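Cytidylyltransferase (Leptospira borgpetersenii serovar Hardjo-bovis, PDB 6OEW) probably transfers a nucleotidyl group, as expected of a cytidylyltransferase with a GT-A-type fold, and binds magnesium. Local coordinates at residues S161-P166 against V173-E178; S215-K220 against V225-V230; I13-R18 against E43-S48. One frame throughout, in Å; residues are numbered along the deposited sequence.

Interaction 1 of 3, residues S161-P166 against V173-E178; sequences SICRLP and VPYVEE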
ATOM      1  N   SER A 161     -16.454 -15.252  -0.050  1.00 45.58           N
ATOM      2  CA  SER A 161     -17.549 -16.153  -0.392  1.00 43.89           C
ATOM      3  C   SER A 161     -17.802 -16.200  -1.893  1.00 49.07           C
ATOM      4  O   SER A 161     -18.148 -17.257  -2.434  1.00 53.42           O
ATOM      5  CB  SER A 161     -18.823 -15.724   0.336  1.00 47.65           C
ATOM      6  OG  SER A 161     -19.933 -16.409  -0.209  1.00 64.26           O
ATOM      7  N   ILE A 162     -17.631 -15.073  -2.578  1.00 47.82           N
ATOM      8  CA  ILE A 162     -18.023 -14.953  -3.980  1.00 50.47           C
ATOM      9  C   ILE A 162     -16.923 -15.456  -4.916  1.00 44.21           C
ATOM     10  O   ILE A 162     -17.201 -16.153  -5.892  1.00 45.98           O
ATOM     11  CB  ILE A 162     -18.370 -13.485  -4.292  1.00 57.74           C
ATOM     12  CG1 ILE A 162     -19.745 -13.105  -3.775  1.00 62.73           C
ATOM     13  CG2 ILE A 162     -18.268 -13.189  -5.788  1.00 65.11           C
ATOM     14  CD1 ILE A 162     -20.019 -11.640  -4.004  1.00 63.85           C
ATOM     15  N   CYS A 163     -15.674 -15.064  -4.674  1.00 42.29           N
ATOM     16  CA  CYS A 163     -14.622 -15.165  -5.686  1.00 43.21           C
ATOM     17  C   CYS A 163     -13.905 -16.506  -5.642  1.00 52.09           C
ATOM     18  O   CYS A 163     -13.356 -16.894  -4.605  1.00 51.72           O
ATOM     19  CB  CYS A 163     -13.603 -14.053  -5.512  1.00 39.54           C
ATOM     20  SG  CYS A 163     -14.323 -12.427  -5.671  1.00 44.86           S
ATOM     21  N   ARG A 164     -13.871 -17.175  -6.796  1.00 46.97           N
ATOM     22  CA  ARG A 164     -13.196 -18.446  -6.962  1.00 52.40           C
ATOM     23  C   ARG A 164     -12.040 -18.385  -7.949  1.00 55.43           C
ATOM     24  O   ARG A 164     -11.232 -19.314  -7.981  1.00 56.24           O
ATOM     25  CB  ARG A 164     -14.188 -19.521  -7.431  1.00 59.47           C
ATOM     26  CG  ARG A 164     -15.352 -19.797  -6.480  1.00 67.65           C
ATOM     27  CD  ARG A 164     -14.976 -20.754  -5.351  1.00 72.29           C
ATOM     28  NE  ARG A 164     -14.662 -20.032  -4.124  1.00 75.38           N
ATOM     29  CZ  ARG A 164     -15.582 -19.565  -3.281  1.00 79.27           C
ATOM     30  NH1 ARG A 164     -15.214 -18.911  -2.186  1.00 77.15           N
ATOM     31  NH2 ARG A 164     -16.871 -19.749  -3.534  1.00 77.57           N
ATOM     32  N   LEU A 165     -11.934 -17.339  -8.737  1.00 54.19           N
ATOM     33  CA  LEU A 165     -10.878 -17.290  -9.732  1.00 51.54           C
ATOM     34  C   LEU A 165      -9.540 -16.964  -9.074  1.00 48.39           C
ATOM     35  O   LEU A 165      -9.480 -16.167  -8.132  1.00 43.60           O
ATOM     36  CB  LEU A 165     -11.202 -16.257 -10.810  1.00 53.21           C
ATOM     37  CG  LEU A 165     -12.301 -16.683 -11.798  1.00 55.63           C
ATOM     38  CD1 LEU A 165     -12.666 -15.528 -12.710  1.00 62.57           C
ATOM     39  CD2 LEU A 165     -11.874 -17.898 -12.629  1.00 52.40           C
ATOM     40  N   PRO A 166      -8.458 -17.583  -9.540  1.00 48.92           N
ATOM     41  CA  PRO A 166      -7.146 -17.290  -8.944  1.00 42.56           C
ATOM     42  C   PRO A 166      -6.752 -15.826  -9.057  1.00 44.72           C
ATOM     43  O   PRO A 166      -6.180 -15.269  -8.113  1.00 45.07           O
ATOM     44  CB  PRO A 166      -6.209 -18.224  -9.734  1.00 45.13           C
ATOM     45  CG  PRO A 166      -7.099 -19.366 -10.145  1.00 52.99           C
ATOM     46  CD  PRO A 166      -8.411 -18.734 -10.464  1.00 53.99           C
ATOM     47  N   VAL A 173      -9.366  -7.137  -4.923  1.00 36.55           N
ATOM     48  CA  VAL A 173     -10.334  -6.129  -5.350  1.00 38.13           C
ATOM     49  C   VAL A 173     -10.945  -6.292  -6.742  1.00 39.75           C
ATOM     50  O   VAL A 173     -11.965  -5.635  -6.985  1.00 43.12           O
ATOM     51  CB  VAL A 173      -9.710  -4.729  -5.272  1.00 35.09           C
ATOM     52  CG1 VAL A 173      -9.231  -4.447  -3.877  1.00 32.91           C
ATOM     53  CG2 VAL A 173      -8.600  -4.602  -6.325  1.00 34.99           C
ATOM     54  N   PRO A 174     -10.414  -7.104  -7.686  1.00 42.25           N
ATOM     55  CA  PRO A 174     -10.928  -7.016  -9.067  1.00 42.93           C
ATOM     56  C   PRO A 174     -12.433  -7.152  -9.199  1.00 46.47           C
ATOM     57  O   PRO A 174     -13.033  -6.462 -10.032  1.00 50.30           O
ATOM     58  CB  PRO A 174     -10.216  -8.179  -9.777  1.00 46.71           C
ATOM     59  CG  PRO A 174      -8.975  -8.301  -9.077  1.00 52.30           C
ATOM     60  CD  PRO A 174      -9.301  -8.079  -7.644  1.00 43.37           C
ATOM     61  N   TYR A 175     -13.061  -8.035  -8.425  1.00 42.04           N
ATOM     62  CA  TYR A 175     -14.507  -8.173  -8.541  1.00 38.45           C
ATOM     63  C   TYR A 175     -15.214  -6.879  -8.143  1.00 42.23           C
ATOM     64  O   TYR A 175     -16.242  -6.531  -8.734  1.00 43.68           O
ATOM     65  CB  TYR A 175     -15.011  -9.344  -7.700  1.00 35.38           C
ATOM     66  CG  TYR A 175     -16.495  -9.606  -7.867  1.00 39.56           C
ATOM     67  CD1 TYR A 175     -16.958 -10.524  -8.798  1.00 44.00           C
ATOM     68  CD2 TYR A 175     -17.440  -8.910  -7.103  1.00 42.56           C
ATOM     69  CE1 TYR A 175     -18.317 -10.770  -8.961  1.00 48.87           C
ATOM     70  CE2 TYR A 175     -18.801  -9.146  -7.265  1.00 44.52           C
ATOM     71  CZ  TYR A 175     -19.229 -10.065  -8.187  1.00 49.31           C
ATOM     72  OH  TYR A 175     -20.570 -10.294  -8.342  1.00 46.83           O
ATOM     73  N   VAL A 176     -14.680  -6.153  -7.151  1.00 41.51           N
ATOM     74  CA  VAL A 176     -15.294  -4.878  -6.760  1.00 35.25           C
ATOM     75  C   VAL A 176     -15.168  -3.874  -7.894  1.00 42.00           C
ATOM     76  O   VAL A 176     -16.150  -3.242  -8.305  1.00 39.43           O
ATOM     77  CB  VAL A 176     -14.666  -4.332  -5.465  1.00 33.83           C
ATOM     78  CG1 VAL A 176     -15.164  -2.882  -5.199  1.00 39.26           C
ATOM     79  CG2 VAL A 176     -15.012  -5.212  -4.281  1.00 40.18           C
ATOM     80  N   GLU A 177     -13.963  -3.754  -8.448  1.00 44.17           N
ATOM     81  CA  GLU A 177     -13.694  -2.761  -9.483  1.00 50.84           C
ATOM     82  C   GLU A 177     -14.530  -2.982 -10.736  1.00 50.78           C
ATOM     83  O   GLU A 177     -14.910  -2.014 -11.401  1.00 51.62           O
ATOM     84  CB  GLU A 177     -12.200  -2.776  -9.820  1.00 54.89           C
ATOM     85  CG  GLU A 177     -11.340  -2.390  -8.627  1.00 55.76           C
ATOM     86  CD  GLU A 177      -9.949  -1.971  -9.024  1.00 51.28           C
ATOM     87  OE1 GLU A 177      -9.414  -2.576  -9.970  1.00 45.07           O
ATOM     88  OE2 GLU A 177      -9.393  -1.038  -8.389  1.00 40.28           O
ATOM     89  N   GLU A 178     -14.819  -4.229 -11.088  1.00 46.67           N
ATOM     90  CA  GLU A 178     -15.595  -4.499 -12.291  1.00 48.43           C
ATOM     91  C   GLU A 178     -17.086  -4.642 -12.021  1.00 44.20           C
ATOM     92  O   GLU A 178     -17.852  -4.875 -12.962  1.00 50.91           O
ATOM     93  CB  GLU A 178     -15.064  -5.753 -12.984  1.00 56.93           C
ATOM     94  CG  GLU A 178     -13.586  -5.697 -13.300  1.00 68.23           C
ATOM     95  CD  GLU A 178     -13.231  -4.560 -14.242  1.00 77.48           C
ATOM     96  OE1 GLU A 178     -13.828  -4.491 -15.340  1.00 82.23           O
ATOM     97  OE2 GLU A 178     -12.361  -3.733 -13.880  1.00 76.66           O
TER

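Interaction 2 of 3, residues S215-K220 against V225-V230; sequences SYFLSK and VDLIEV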
ATOM      1  N   SER A 215      16.598  11.579  -1.872  1.00 46.83           N
ATOM      2  CA  SER A 215      17.827  12.334  -1.657  1.00 50.76           C
ATOM      3  C   SER A 215      17.582  13.834  -1.509  1.00 47.78           C
ATOM      4  O   SER A 215      18.482  14.543  -1.058  1.00 52.53           O
ATOM      5  CB  SER A 215      18.828  12.064  -2.790  1.00 54.46           C
ATOM      6  OG  SER A 215      18.521  12.787  -3.968  1.00 54.06           O
ATOM      7  N   TYR A 216      16.390  14.329  -1.835  1.00 49.17           N
ATOM      8  CA  TYR A 216      16.085  15.750  -1.688  1.00 53.19           C
ATOM      9  C   TYR A 216      15.448  16.086  -0.355  1.00 53.41           C
ATOM     10  O   TYR A 216      15.117  17.249  -0.121  1.00 59.71           O
ATOM     11  CB  TYR A 216      15.157  16.224  -2.805  1.00 53.27           C
ATOM     12  CG  TYR A 216      15.838  16.302  -4.139  1.00 55.34           C
ATOM     13  CD1 TYR A 216      16.211  17.527  -4.678  1.00 59.62           C
ATOM     14  CD2 TYR A 216      16.129  15.151  -4.852  1.00 51.41           C
ATOM     15  CE1 TYR A 216      16.841  17.601  -5.896  1.00 60.49           C
ATOM     16  CE2 TYR A 216      16.761  15.214  -6.067  1.00 55.08           C
ATOM     17  CZ  TYR A 216      17.112  16.440  -6.587  1.00 58.78           C
ATOM     18  OH  TYR A 216      17.745  16.505  -7.805  1.00 55.62           O
ATOM     19  N   PHE A 217      15.273  15.110   0.520  1.00 50.73           N
ATOM     20  CA  PHE A 217      14.619  15.338   1.795  1.00 54.97           C
ATOM     21  C   PHE A 217      15.498  14.820   2.921  1.00 58.30           C
ATOM     22  O   PHE A 217      16.120  13.762   2.805  1.00 54.18           O
ATOM     23  CB  PHE A 217      13.249  14.664   1.830  1.00 52.46           C
ATOM     24  CG  PHE A 217      12.323  15.155   0.765  1.00 52.81           C
ATOM     25  CD1 PHE A 217      11.647  16.357   0.925  1.00 51.32           C
ATOM     26  CD2 PHE A 217      12.150  14.432  -0.405  1.00 54.59           C
ATOM     27  CE1 PHE A 217      10.797  16.828  -0.058  1.00 55.18           C
ATOM     28  CE2 PHE A 217      11.295  14.890  -1.394  1.00 58.26           C
ATOM     29  CZ  PHE A 217      10.623  16.092  -1.223  1.00 53.87           C
ATOM     30  N   LEU A 218      15.524  15.572   4.015  1.00 56.85           N
ATOM     31  CA  LEU A 218      16.447  15.298   5.099  1.00 61.37           C
ATOM     32  C   LEU A 218      15.912  14.260   6.077  1.00 71.81           C
ATOM     33  O   LEU A 218      16.705  13.625   6.782  1.00 81.46           O
ATOM     34  CB  LEU A 218      16.779  16.629   5.774  1.00 63.41           C
ATOM     35  CG  LEU A 218      17.183  17.535   4.595  1.00 59.86           C
ATOM     36  CD1 LEU A 218      17.288  19.002   4.927  1.00 58.89           C
ATOM     37  CD2 LEU A 218      18.496  17.050   3.995  1.00 61.33           C
ATOM     38  N   SER A 219      14.596  14.036   6.094  1.00 65.23           N
ATOM     39  CA  SER A 219      14.005  12.991   6.918  1.00 54.17           C
ATOM     40  C   SER A 219      13.057  12.151   6.071  1.00 49.15           C
ATOM     41  O   SER A 219      12.986  12.329   4.849  1.00 46.66           O
ATOM     42  CB  SER A 219      13.262  13.597   8.109  1.00 55.00           C
ATOM     43  OG  SER A 219      11.993  14.107   7.715  1.00 51.88           O
ATOM     44  N   LYS A 220      12.323  11.236   6.701  1.00 42.19           N
ATOM     45  CA  LYS A 220      11.332  10.442   5.987  1.00 42.37           C
ATOM     46  C   LYS A 220       9.924  11.000   6.156  1.00 44.40           C
ATOM     47  O   LYS A 220       8.954  10.333   5.782  1.00 43.18           O
ATOM     48  CB  LYS A 220      11.379   8.981   6.450  1.00 42.54           C
ATOM     49  CG  LYS A 220      12.795   8.370   6.440  1.00 46.57           C
ATOM     50  CD  LYS A 220      12.755   6.865   6.785  1.00 44.50           C
ATOM     51  CE  LYS A 220      14.163   6.244   6.698  1.00 47.06           C
ATOM     52  NZ  LYS A 220      14.996   6.696   7.826  1.00 45.58           N
ATOM     53  N   VAL A 225       2.754  15.884  -1.576  1.00 43.68           N
ATOM     54  CA  VAL A 225       2.824  17.106  -2.381  1.00 44.42           C
ATOM     55  C   VAL A 225       4.250  17.666  -2.407  1.00 45.15           C
ATOM     56  O   VAL A 225       4.725  18.132  -3.453  1.00 51.18           O
ATOM     57  CB  VAL A 225       1.788  18.142  -1.898  1.00 48.86           C
ATOM     58  CG1 VAL A 225       1.863  18.332  -0.397  1.00 54.00           C
ATOM     59  CG2 VAL A 225       1.976  19.468  -2.636  1.00 50.54           C
ATOM     60  N   ASP A 226       4.972  17.607  -1.280  1.00 57.63           N
ATOM     61  CA  ASP A 226       6.381  18.023  -1.300  1.00 51.90           C
ATOM     62  C   ASP A 226       7.158  17.255  -2.361  1.00 49.14           C
ATOM     63  O   ASP A 226       8.000  17.823  -3.067  1.00 46.00           O
ATOM     64  CB  ASP A 226       7.064  17.785   0.050  1.00 46.79           C
ATOM     65  CG  ASP A 226       6.411  18.526   1.185  1.00 57.42           C
ATOM     66  OD1 ASP A 226       6.515  18.039   2.336  1.00 55.14           O
ATOM     67  OD2 ASP A 226       5.785  19.568   0.927  1.00 49.95           O
ATOM     68  N   LEU A 227       6.875  15.960  -2.469  1.00 48.41           N
ATOM     69  CA  LEU A 227       7.580  15.062  -3.380  1.00 44.67           C
ATOM     70  C   LEU A 227       7.300  15.414  -4.835  1.00 46.57           C
ATOM     71  O   LEU A 227       8.220  15.454  -5.663  1.00 48.88           O
ATOM     72  CB  LEU A 227       7.158  13.622  -3.079  1.00 41.60           C
ATOM     73  CG  LEU A 227       7.700  12.488  -3.954  1.00 47.45           C
ATOM     74  CD1 LEU A 227       9.212  12.409  -3.836  1.00 49.06           C
ATOM     75  CD2 LEU A 227       7.065  11.146  -3.572  1.00 46.18           C
ATOM     76  N   ILE A 228       6.032  15.647  -5.171  1.00 43.49           N
ATOM     77  CA  ILE A 228       5.695  16.039  -6.535  1.00 47.57           C
ATOM     78  C   ILE A 228       6.313  17.388  -6.875  1.00 47.25           C
ATOM     79  O   ILE A 228       6.778  17.604  -8.000  1.00 53.31           O
ATOM     80  CB  ILE A 228       4.169  16.050  -6.733  1.00 51.55           C
ATOM     81  CG1 ILE A 228       3.572  14.696  -6.336  1.00 44.97           C
ATOM     82  CG2 ILE A 228       3.822  16.409  -8.176  1.00 51.31           C
ATOM     83  CD1 ILE A 228       4.172  13.515  -7.086  1.00 49.25           C
ATOM     84  N   GLU A 229       6.333  18.325  -5.918  1.00 48.13           N
ATOM     85  CA  GLU A 229       6.923  19.632  -6.206  1.00 52.59           C
ATOM     86  C   GLU A 229       8.421  19.525  -6.448  1.00 51.06           C
ATOM     87  O   GLU A 229       8.961  20.219  -7.313  1.00 53.24           O
ATOM     88  CB  GLU A 229       6.624  20.617  -5.075  1.00 52.71           C
ATOM     89  CG  GLU A 229       5.182  21.103  -5.062  1.00 66.19           C
ATOM     90  CD  GLU A 229       4.765  21.761  -6.374  1.00 76.58           C
ATOM     91  OE1 GLU A 229       5.610  22.424  -7.018  1.00 78.28           O
ATOM     92  OE2 GLU A 229       3.588  21.606  -6.766  1.00 78.44           O
ATOM     93  N   VAL A 230       9.105  18.645  -5.717  1.00 50.26           N
ATOM     94  CA  VAL A 230      10.536  18.450  -5.943  1.00 53.94           C
ATOM     95  C   VAL A 230      10.790  17.800  -7.304  1.00 52.38           C
ATOM     96  O   VAL A 230      11.728  18.178  -8.017  1.00 56.89           O
ATOM     97  CB  VAL A 230      11.149  17.631  -4.789  1.00 57.64           C
ATOM     98  CG1 VAL A 230      12.431  16.956  -5.223  1.00 62.57           C
ATOM     99  CG2 VAL A 230      11.428  18.535  -3.603  1.00 61.73           C
TER

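Interaction 3 of 3, residues I13-R18 against E43-S48; sequences ILIQAR and ERLKFS. With EDO (1,2-ethanediol), chain D.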
ATOM      1  N   ILE A  13      -3.831  -1.294   9.458  1.00 31.70           N
ATOM      2  CA  ILE A  13      -3.083  -1.080   8.218  1.00 28.88           C
ATOM      3  C   ILE A  13      -2.327  -2.375   7.920  1.00 33.56           C
ATOM      4  O   ILE A  13      -1.354  -2.719   8.603  1.00 33.03           O
ATOM      5  CB  ILE A  13      -2.132   0.121   8.309  1.00 30.44           C
ATOM      6  CG1 ILE A  13      -2.877   1.410   8.632  1.00 29.34           C
ATOM      7  CG2 ILE A  13      -1.365   0.272   6.960  1.00 29.42           C
ATOM      8  CD1 ILE A  13      -1.954   2.573   8.972  1.00 32.84           C
ATOM      9  N   LEU A  14      -2.791  -3.112   6.909  1.00 27.18           N
ATOM     10  CA  LEU A  14      -2.330  -4.466   6.635  1.00 28.84           C
ATOM     11  C   LEU A  14      -1.553  -4.422   5.326  1.00 31.60           C
ATOM     12  O   LEU A  14      -2.144  -4.245   4.253  1.00 29.41           O
ATOM     13  CB  LEU A  14      -3.503  -5.440   6.554  1.00 28.51           C
ATOM     14  CG  LEU A  14      -4.421  -5.509   7.763  1.00 40.79           C
ATOM     15  CD1 LEU A  14      -5.275  -6.755   7.657  1.00 37.27           C
ATOM     16  CD2 LEU A  14      -3.635  -5.483   9.071  1.00 39.34           C
ATOM     17  N   ILE A  15      -0.230  -4.560   5.422  1.00 26.51           N
ATOM     18  CA  ILE A  15       0.670  -4.397   4.287  1.00 28.17           C
ATOM     19  C   ILE A  15       1.100  -5.767   3.795  1.00 28.75           C
ATOM     20  O   ILE A  15       1.801  -6.506   4.506  1.00 29.16           O
ATOM     21  CB  ILE A  15       1.906  -3.572   4.664  1.00 28.95           C
ATOM     22  CG1 ILE A  15       1.506  -2.304   5.421  1.00 31.12           C
ATOM     23  CG2 ILE A  15       2.741  -3.241   3.412  1.00 30.31           C
ATOM     24  CD1 ILE A  15       2.661  -1.768   6.180  1.00 34.26           C
ATOM     25  N   GLN A  16       0.745  -6.094   2.560  1.00 26.52           N
ATOM     26  CA  GLN A  16       1.219  -7.337   1.970  1.00 28.10           C
ATOM     27  C   GLN A  16       2.592  -7.122   1.344  1.00 25.13           C
ATOM     28  O   GLN A  16       2.816  -6.156   0.603  1.00 28.26           O
ATOM     29  CB  GLN A  16       0.221  -7.875   0.942  1.00 35.96           C
ATOM     30  CG  GLN A  16      -0.074  -6.923  -0.193  1.00 34.97           C
ATOM     31  CD  GLN A  16      -0.909  -7.576  -1.276  1.00 33.08           C
ATOM     32  OE1 GLN A  16      -2.132  -7.531  -1.242  1.00 35.31           O
ATOM     33  NE2 GLN A  16      -0.236  -8.199  -2.247  1.00 32.79           N
ATOM     34  N   ALA A  17       3.527  -8.002   1.678  1.00 27.88           N
ATOM     35  CA  ALA A  17       4.882  -7.872   1.156  1.00 30.36           C
ATOM     36  C   ALA A  17       5.510  -9.249   1.143  1.00 25.30           C
ATOM     37  O   ALA A  17       5.237 -10.069   2.021  1.00 26.93           O
ATOM     38  CB  ALA A  17       5.747  -6.934   2.005  1.00 28.21           C
ATOM     39  N   ARG A  18       6.340  -9.506   0.132  1.00 30.42           N
ATOM     40  CA  ARG A  18       7.051 -10.774   0.055  1.00 31.45           C
ATOM     41  C   ARG A  18       8.321 -10.593  -0.763  1.00 32.02           C
ATOM     42  O   ARG A  18       8.405  -9.715  -1.628  1.00 30.12           O
ATOM     43  CB  ARG A  18       6.204 -11.896  -0.574  1.00 33.83           C
ATOM     44  CG  ARG A  18       5.971 -11.699  -2.067  1.00 37.03           C
ATOM     45  CD  ARG A  18       5.021 -12.750  -2.618  1.00 40.87           C
ATOM     46  NE  ARG A  18       5.614 -14.087  -2.597  1.00 37.34           N
ATOM     47  CZ  ARG A  18       5.040 -15.174  -3.107  1.00 43.90           C
ATOM     48  NH1 ARG A  18       3.841 -15.092  -3.668  1.00 41.34           N
ATOM     49  NH2 ARG A  18       5.671 -16.349  -3.053  1.00 43.51           N
ATOM     50  N   GLU A  43       8.616   3.100   8.389  1.00 31.22           N
ATOM     51  CA  GLU A  43       8.928   4.348   9.086  1.00 35.64           C
ATOM     52  C   GLU A  43       7.978   5.471   8.679  1.00 37.74           C
ATOM     53  O   GLU A  43       7.574   6.285   9.520  1.00 35.45           O
ATOM     54  CB  GLU A  43      10.377   4.755   8.828  1.00 38.42           C
ATOM     55  CG  GLU A  43      11.378   3.857   9.514  1.00 39.59           C
ATOM     56  CD  GLU A  43      12.765   4.437   9.502  1.00 45.28           C
ATOM     57  OE1 GLU A  43      12.919   5.644   9.766  1.00 45.29           O
ATOM     58  OE2 GLU A  43      13.708   3.684   9.207  1.00 43.98           O
ATOM     59  N   ARG A  44       7.596   5.523   7.396  1.00 31.41           N
ATOM     60  CA  ARG A  44       6.637   6.531   6.949  1.00 38.39           C
ATOM     61  C   ARG A  44       5.251   6.294   7.539  1.00 35.82           C
ATOM     62  O   ARG A  44       4.531   7.251   7.860  1.00 34.01           O
ATOM     63  CB  ARG A  44       6.598   6.556   5.422  1.00 34.12           C
ATOM     64  CG  ARG A  44       7.830   7.267   4.858  1.00 37.78           C
ATOM     65  CD  ARG A  44       7.832   7.343   3.345  1.00 37.49           C
ATOM     66  NE  ARG A  44       6.734   8.141   2.786  1.00 35.26           N
ATOM     67  CZ  ARG A  44       6.698   9.470   2.733  1.00 35.64           C
ATOM     68  NH1 ARG A  44       7.681  10.213   3.240  1.00 43.06           N
ATOM     69  NH2 ARG A  44       5.661  10.072   2.164  1.00 32.44           N
ATOM     70  N   LEU A  45       4.863   5.038   7.709  1.00 34.59           N
ATOM     71  CA  LEU A  45       3.557   4.740   8.286  1.00 34.94           C
ATOM     72  C   LEU A  45       3.520   4.927   9.797  1.00 32.81           C
ATOM     73  O   LEU A  45       2.425   4.976  10.368  1.00 35.28           O
ATOM     74  CB  LEU A  45       3.148   3.314   7.921  1.00 32.41           C
ATOM     75  CG  LEU A  45       2.829   3.149   6.442  1.00 30.65           C
ATOM     76  CD1 LEU A  45       2.767   1.672   6.075  1.00 30.50           C
ATOM     77  CD2 LEU A  45       1.506   3.785   6.149  1.00 27.85           C
ATOM     78  N   LYS A  46       4.680   5.031  10.455  1.00 35.69           N
ATOM     79  CA  LYS A  46       4.691   5.341  11.881  1.00 36.47           C
ATOM     80  C   LYS A  46       4.060   6.692  12.172  1.00 43.72           C
ATOM     81  O   LYS A  46       3.635   6.927  13.307  1.00 39.60           O
ATOM     82  CB  LYS A  46       6.118   5.313  12.435  1.00 37.18           C
ATOM     83  N   PHE A  47       3.990   7.584  11.180  1.00 34.58           N
ATOM     84  CA  PHE A  47       3.388   8.900  11.381  1.00 39.99           C
ATOM     85  C   PHE A  47       1.864   8.886  11.275  1.00 42.97           C
ATOM     86  O   PHE A  47       1.236   9.924  11.520  1.00 39.39           O
ATOM     87  CB  PHE A  47       3.963   9.901  10.373  1.00 35.60           C
ATOM     88  CG  PHE A  47       5.442  10.171  10.556  1.00 40.19           C
ATOM     89  CD1 PHE A  47       5.884  11.091  11.501  1.00 46.81           C
ATOM     90  CD2 PHE A  47       6.387   9.502   9.792  1.00 36.71           C
ATOM     91  CE1 PHE A  47       7.230  11.344  11.677  1.00 44.63           C
ATOM     92  CE2 PHE A  47       7.738   9.756   9.970  1.00 36.39           C
ATOM     93  CZ  PHE A  47       8.156  10.674  10.910  1.00 40.99           C
ATOM     94  N   SER A  48       1.256   7.761  10.909  1.00 38.21           N
ATOM     95  CA  SER A  48      -0.197   7.692  10.797  1.00 37.28           C
ATOM     96  C   SER A  48      -0.835   7.714  12.177  1.00 39.81           C
ATOM     97  O   SER A  48      -0.304   7.139  13.134  1.00 36.56           O
ATOM     98  CB  SER A  48      -0.617   6.425  10.057  1.00 34.21           C
ATOM     99  OG  SER A  48      -2.025   6.228  10.129  1.00 32.56           O
TER
HETATM  100  C1  EDO D 302       4.665  11.557   6.557  1.00 49.24           C
HETATM  101  O1  EDO D 302       3.341  11.680   7.101  1.00 42.69           O
HETATM  102  C2  EDO D 302       4.710  10.482   5.465  1.00 49.69           C
HETATM  103  O2  EDO D 302       4.160   9.255   5.969  1.00 36.63           O

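Interaction 1 of 3, residues S161-P166 against V173-E178
The phenol ring of Tyr-175 receives the methyl CG2 of Ile-162 over one face, in a CH-pi contact 4.0 Å from the ring centroid and 13° off the ring normal. The methyl is displaced toward the rim, so its nearest ring atom is CE1 of Tyr-175, 4.0 Å from Ile-162 CG2. The sulfur of Cys-163 approaches the same ring obliquely, 5.0 Å from the centroid, a sulfur-aromatic contact. Its closer touch is at the root of the side chain, where Cys-163 SG lies 3.8 Å from Tyr-175 CB.

With CG held anti to the backbone N (chi1 -175°), Tyr-175 sends its ring out from the helix toward residues 161-166, where the Ile-162 side chain crosses it at about a right angle. No hydrogen bond joins the two segments. The Tyr-175 side chain also touches Glu-168, Lys-182 and Phe-183, while Cys-163 O accepts a bond from Arg-169.

One aromatic side chain from helix 174-178 thus rests on the last turn of helix 153-162 and on Cys-163, the first residue beyond it. This is a local helix-to-helix contact across the short helix 166-171, at the periphery of the cytidylyltransferase fold and away from the magnesium site.

Interaction 2 of 3, residues S215-K220 against V225-V230
Phe-217 and Val-230 form the tight part of this contact, their side chains coming from opposite directions until Phe-217 CZ stands 3.5 Å from Val-230 CG2. The phenylalanine enters with its far end leading. Beside the valine, CZ also meets the helix backbone: Asp-226 O lies at the ring edge, in the ring plane, 3.6 Å from Phe-217 CZ. That oxygen already accepts the helical hydrogen bond from Val-230 N, so the aromatic edge adds a weaker, probably favourable electrostatic contact. The flanks of the ring tip fit between two more side chains, with Phe-217 CE1 3.9 Å from Asp-226 CB and Phe-217 CE2 4.1 Å from Leu-227 CD1.

Val-230 divides its two methyls between the two aromatic residues. CG1, anti to the backbone N (chi1 158°), points to Tyr-216 and lies 3.6 Å from its CG; the approach is off-centre, 30° from the ring normal. This is the more exposed side: Tyr-216 is itself exposed, is met by that one methyl, and buries less surface here than Phe-217. The Tyr-216 side chain also touches Asn-234 and Ile-237. The carboxylate of Asp-226 takes no part in the apolar grip; its OD1 accepts a bond from Ser-223 N near the start of the helix.

Phe-222 stacks on Phe-217, and Leu-227 also packs on Leu-199. The loop that follows helix 204-214 is thereby laid against helix 224-233, an apolar contact across the short connection between the two helices, near the C-terminal end of the fold.

Interaction 3 of 3, residues I13-R18 against E43-S48
Apolar contact carries this interaction, and its focus is the meeting of Ile-15 with Leu-45. The two side chains reach toward each other tip to tip, and Ile-15 CD1 comes within 3.4 Å of Leu-45 CD1, closer than carbon atoms usually pack. Ile-15 presents that methyl by extending its longer branch, with chi2 at 160°. Two residues earlier on the strand, Ile-13 faces the same way: its CG2 stays at a slacker 4.5 Å from Leu-45 CD1, while its CD1 passes on to Ser-48. Leu-105 and Leu-117 also touch both Ile-13 and Leu-45, joining the contact to strand 101-106 and helix 114-126. Helix 37-45 is thus seated on the interior strand 11-16, parallel to both of its neighbours 54-59 and 101-106, as in a Rossmann-like alpha/beta core. The Ile-15 side chain is about 8 Å from that of Asp-108, a magnesium-binding residue of this protein, although the metal is not bound to it here.

The polar groups lie around this apolar centre. Ser-48 OG packs 3.8 Å from Ile-13 CD1, a van der Waals touch, and finds its polar partners in Asp-118 OD1 and Phe-50 N. A type I turn from Leu-45 to Ser-48, closed by Ser-48 N to Leu-45 O at 3.1 Å, brings the serine back toward the strand.

A molecule of 1,2-ethanediol, probably from the crystallisation liquor, sits beside Arg-44 and Phe-47. Its O2 donates to Arg-44 O at 2.8 Å, and its C2 lies over one face of the Arg-44 guanidinium, which is bonded to Ile-112 O and Phe-222 O.

With no hydrogen bond between the segments, it is the burial of methyl surfaces that holds helix to strand.

In the fold
Along the chain the order is interaction 3, interaction 1, interaction 2, each closing before the next opens. Interaction 3 lies near the middle of the molecule, about 7 Å from the chain centre, and involves strand 11-16 inside the mixed sheet. Interactions 1 and 2 are each about 19 Å from that centre, on opposite sides of it and 37 Å apart between their own centres. Interaction 1 does not touch interaction 3, their nearest atoms being about 8 Å apart. Interactions 2 and 3 do meet: Lys-220 NZ forms a 3.0 Å salt bridge with Glu-43 OE1, tying the loop between helices 204-214 and 224-233 to helix 37-45.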